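Local atomic coordinates of (S)-ureidoglycine--glyoxylate transaminase (Bacillus subtilis, PDB entry 3ISL), a protein that catalyses the pyridoxal-phosphate-dependent transfer of the amino group of (S)-ureidoglycine to glyoxylate, giving oxalurate and glycine in purine catabolism. Residues A[161-166]-A[212-217]. Sequence-based numbering, arbitrary orientation.
Sequences ACRTED and NERVAD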
ATOM      1  N   ALA A 161       5.074  15.539 -29.489  1.00 22.77           N
ATOM      2  CA  ALA A 161       5.524  14.598 -30.538  1.00 22.64           C
ATOM      3  C   ALA A 161       4.820  13.235 -30.306  1.00 22.08           C
ATOM      4  O   ALA A 161       4.509  12.565 -31.269  1.00 21.65           O
ATOM      5  CB  ALA A 161       7.062  14.443 -30.522  1.00 21.39           C
ATOM      6  N   CYS A 162       4.570  12.854 -29.044  1.00 21.19           N
ATOM      7  CA  CYS A 162       3.995  11.508 -28.709  1.00 23.06           C
ATOM      8  C   CYS A 162       2.592  11.464 -29.273  1.00 23.51           C
ATOM      9  O   CYS A 162       2.233  10.507 -29.954  1.00 25.26           O
ATOM     10  CB  CYS A 162       3.961  11.215 -27.188  1.00 21.02           C
ATOM     11  SG  CYS A 162       5.589  10.857 -26.477  1.00 23.84           S
ATOM     12  N   ARG A 163       1.838  12.546 -29.079  1.00 24.11           N
ATOM     13  CA  ARG A 163       0.476  12.661 -29.605  1.00 25.66           C
ATOM     14  C   ARG A 163       0.415  12.543 -31.167  1.00 27.53           C
ATOM     15  O   ARG A 163      -0.386  11.799 -31.721  1.00 27.44           O
ATOM     16  CB  ARG A 163      -0.153  14.004 -29.114  1.00 24.71           C
ATOM     17  CG  ARG A 163      -1.693  14.131 -29.309  1.00 25.86           C
ATOM     18  CD  ARG A 163      -2.497  13.046 -28.507  1.00 25.34           C
ATOM     19  NE  ARG A 163      -2.139  12.986 -27.069  1.00 27.62           N
ATOM     20  CZ  ARG A 163      -2.774  13.629 -26.066  1.00 29.10           C
ATOM     21  NH1 ARG A 163      -3.830  14.411 -26.283  1.00 30.01           N
ATOM     22  NH2 ARG A 163      -2.362  13.485 -24.822  1.00 23.14           N
ATOM     23  N   THR A 164       1.244  13.295 -31.868  1.00 28.95           N
ATOM     24  CA  THR A 164       1.290  13.187 -33.333  1.00 30.55           C
ATOM     25  C   THR A 164       1.770  11.826 -33.846  1.00 29.84           C
ATOM     26  O   THR A 164       1.240  11.334 -34.825  1.00 30.78           O
ATOM     27  CB  THR A 164       2.043  14.372 -34.047  1.00 31.33           C
ATOM     28  OG1 THR A 164       3.433  14.097 -34.133  1.00 38.28           O
ATOM     29  CG2 THR A 164       1.864  15.673 -33.354  1.00 29.52           C
ATOM     30  N   GLU A 165       2.734  11.207 -33.169  1.00 28.83           N
ATOM     31  CA  GLU A 165       3.210   9.876 -33.533  1.00 28.88           C
ATOM     32  C   GLU A 165       2.366   8.748 -32.942  1.00 29.02           C
ATOM     33  O   GLU A 165       2.696   7.565 -33.125  1.00 28.34           O
ATOM     34  CB  GLU A 165       4.683   9.671 -33.153  1.00 27.67           C
ATOM     35  CG  GLU A 165       5.630  10.709 -33.767  1.00 32.25           C
ATOM     36  CD  GLU A 165       5.754  10.573 -35.289  1.00 32.95           C
ATOM     37  OE1 GLU A 165       5.793   9.448 -35.825  1.00 34.77           O
ATOM     38  OE2 GLU A 165       5.787  11.610 -35.942  1.00 35.19           O
ATOM     39  N   ASP A 166       1.312   9.114 -32.207  1.00 28.89           N
ATOM     40  CA  ASP A 166       0.385   8.136 -31.641  1.00 29.88           C
ATOM     41  C   ASP A 166       1.131   7.172 -30.724  1.00 29.54           C
ATOM     42  O   ASP A 166       0.887   5.980 -30.725  1.00 30.30           O
ATOM     43  CB  ASP A 166      -0.434   7.444 -32.764  1.00 31.57           C
ATOM     44  CG  ASP A 166      -1.732   6.734 -32.236  1.00 35.01           C
ATOM     45  OD1 ASP A 166      -2.298   7.105 -31.156  1.00 32.76           O
ATOM     46  OD2 ASP A 166      -2.164   5.794 -32.959  1.00 34.05           O
ATOM     47  N   ASN A 212      -5.867   9.446 -19.618  1.00 28.07           N
ATOM     48  CA  ASN A 212      -6.901   9.875 -20.594  1.00 28.41           C
ATOM     49  C   ASN A 212      -7.543   8.702 -21.300  1.00 29.14           C
ATOM     50  O   ASN A 212      -7.295   7.545 -20.947  1.00 29.60           O
ATOM     51  CB  ASN A 212      -6.334  10.914 -21.626  1.00 27.48           C
ATOM     52  CG  ASN A 212      -5.154  10.370 -22.488  1.00 26.52           C
ATOM     53  OD1 ASN A 212      -4.869   9.180 -22.519  1.00 26.78           O
ATOM     54  ND2 ASN A 212      -4.485  11.266 -23.189  1.00 25.18           N
ATOM     55  N   GLU A 213      -8.391   9.006 -22.290  1.00 31.76           N
ATOM     56  CA  GLU A 213      -9.189   8.039 -23.064  1.00 31.13           C
ATOM     57  C   GLU A 213      -8.280   7.217 -24.001  1.00 30.87           C
ATOM     58  O   GLU A 213      -8.516   6.022 -24.196  1.00 30.75           O
ATOM     59  CB  GLU A 213     -10.321   8.781 -23.809  1.00 32.42           C
ATOM     60  CG  GLU A 213     -10.759   8.155 -25.156  1.00 39.37           C
ATOM     61  CD  GLU A 213     -12.059   8.784 -25.842  1.00 48.17           C
ATOM     62  OE1 GLU A 213     -12.977   7.994 -26.193  1.00 47.03           O
ATOM     63  OE2 GLU A 213     -12.149  10.036 -26.041  1.00 49.07           O
ATOM     64  N   ARG A 214      -7.202   7.832 -24.516  1.00 30.59           N
ATOM     65  CA  ARG A 214      -6.155   7.051 -25.237  1.00 30.22           C
ATOM     66  C   ARG A 214      -5.642   5.892 -24.386  1.00 28.07           C
ATOM     67  O   ARG A 214      -5.619   4.748 -24.844  1.00 26.34           O
ATOM     68  CB  ARG A 214      -4.975   7.920 -25.708  1.00 29.22           C
ATOM     69  CG  ARG A 214      -5.370   9.032 -26.685  1.00 31.06           C
ATOM     70  CD  ARG A 214      -4.360   9.161 -27.855  1.00 34.97           C
ATOM     71  NE  ARG A 214      -3.133   9.655 -27.320  1.00 34.33           N
ATOM     72  CZ  ARG A 214      -1.917   9.269 -27.640  1.00 30.70           C
ATOM     73  NH1 ARG A 214      -1.690   8.418 -28.602  1.00 27.15           N
ATOM     74  NH2 ARG A 214      -0.908   9.821 -26.983  1.00 32.35           N
ATOM     75  N   VAL A 215      -5.242   6.196 -23.146  1.00 26.70           N
ATOM     76  CA  VAL A 215      -4.820   5.149 -22.170  1.00 24.93           C
ATOM     77  C   VAL A 215      -5.953   4.171 -21.808  1.00 23.90           C
ATOM     78  O   VAL A 215      -5.745   2.951 -21.816  1.00 22.20           O
ATOM     79  CB  VAL A 215      -4.142   5.702 -20.913  1.00 25.64           C
ATOM     80  CG1 VAL A 215      -3.670   4.543 -19.992  1.00 23.27           C
ATOM     81  CG2 VAL A 215      -2.931   6.502 -21.311  1.00 24.71           C
ATOM     82  N   ALA A 216      -7.148   4.702 -21.582  1.00 23.75           N
ATOM     83  CA  ALA A 216      -8.269   3.872 -21.121  1.00 25.85           C
ATOM     84  C   ALA A 216      -8.696   2.872 -22.219  1.00 25.85           C
ATOM     85  O   ALA A 216      -8.916   1.704 -21.933  1.00 26.55           O
ATOM     86  CB  ALA A 216      -9.495   4.737 -20.611  1.00 25.47           C
ATOM     87  N   ASP A 217      -8.752   3.309 -23.479  1.00 27.52           N
ATOM     88  CA  ASP A 217      -9.084   2.354 -24.571  1.00 27.47           C
ATOM     89  C   ASP A 217      -8.089   1.174 -24.720  1.00 27.93           C
ATOM     90  O   ASP A 217      -8.509   0.059 -25.038  1.00 27.60           O
ATOM     91  CB  ASP A 217      -9.260   3.089 -25.905  1.00 27.99           C
ATOM     92  CG  ASP A 217     -10.419   4.068 -25.861  1.00 28.42           C
ATOM     93  OD1 ASP A 217     -10.508   4.901 -26.743  1.00 31.46           O
ATOM     94  OD2 ASP A 217     -11.205   4.037 -24.886  1.00 33.10           O
TER
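R214 reaches from the first turn of helix 213-220 to the C-terminal end of helix 156-164, where its guanidinium lies between the side chains of R163 and D166. The packed part is the R163 side: R163 CD sits over one face of the R214 guanidinium, 3.6 Å from R214 NE. Bends at chi2 and chi3 fold the R163 chain so that its own guanidinium turns toward N212, its plane 47° from that of R214. R163 NE and R214 NH2 approach to 3.4 Å, both donors and not hydrogen-bonded; the same holds for R163 NH2 and N212 ND2 at 3.5 Å. The donors share an acidic partner outside both segments: the carboxylate of D190 makes salt bridges with R163 NH2 and R214 NH2 and accepts a hydrogen bond from N212 ND2, which probably offsets the like charges. R214 NH2 also donates to A167 O.

The solvent side is looser. D166 is exposed, and its OD1 meets R214 NH1 at the guanidinium edge, 2.9 Å away; the N-H...O angle of 125° marks the hydrogen bond of this salt bridge as weak. The nearest CA atoms of the two segments, those of D166 and R214, are 9.2 Å apart, consistent with a contact made by side chains.

Two helix ends thus meet at the surface, beside strands 168-172 and 206-211 of the mixed sheet. N212 N-caps the second helix, its OD1 accepting a nearly straight bond from V215 N at 3.1 Å, while D166, just past the first helix, has positive phi and closes its last turn in a Schellman motif. This polar junction, away from the cofactor, belongs to the alpha/beta large domain characteristic of class-V aminotransferases.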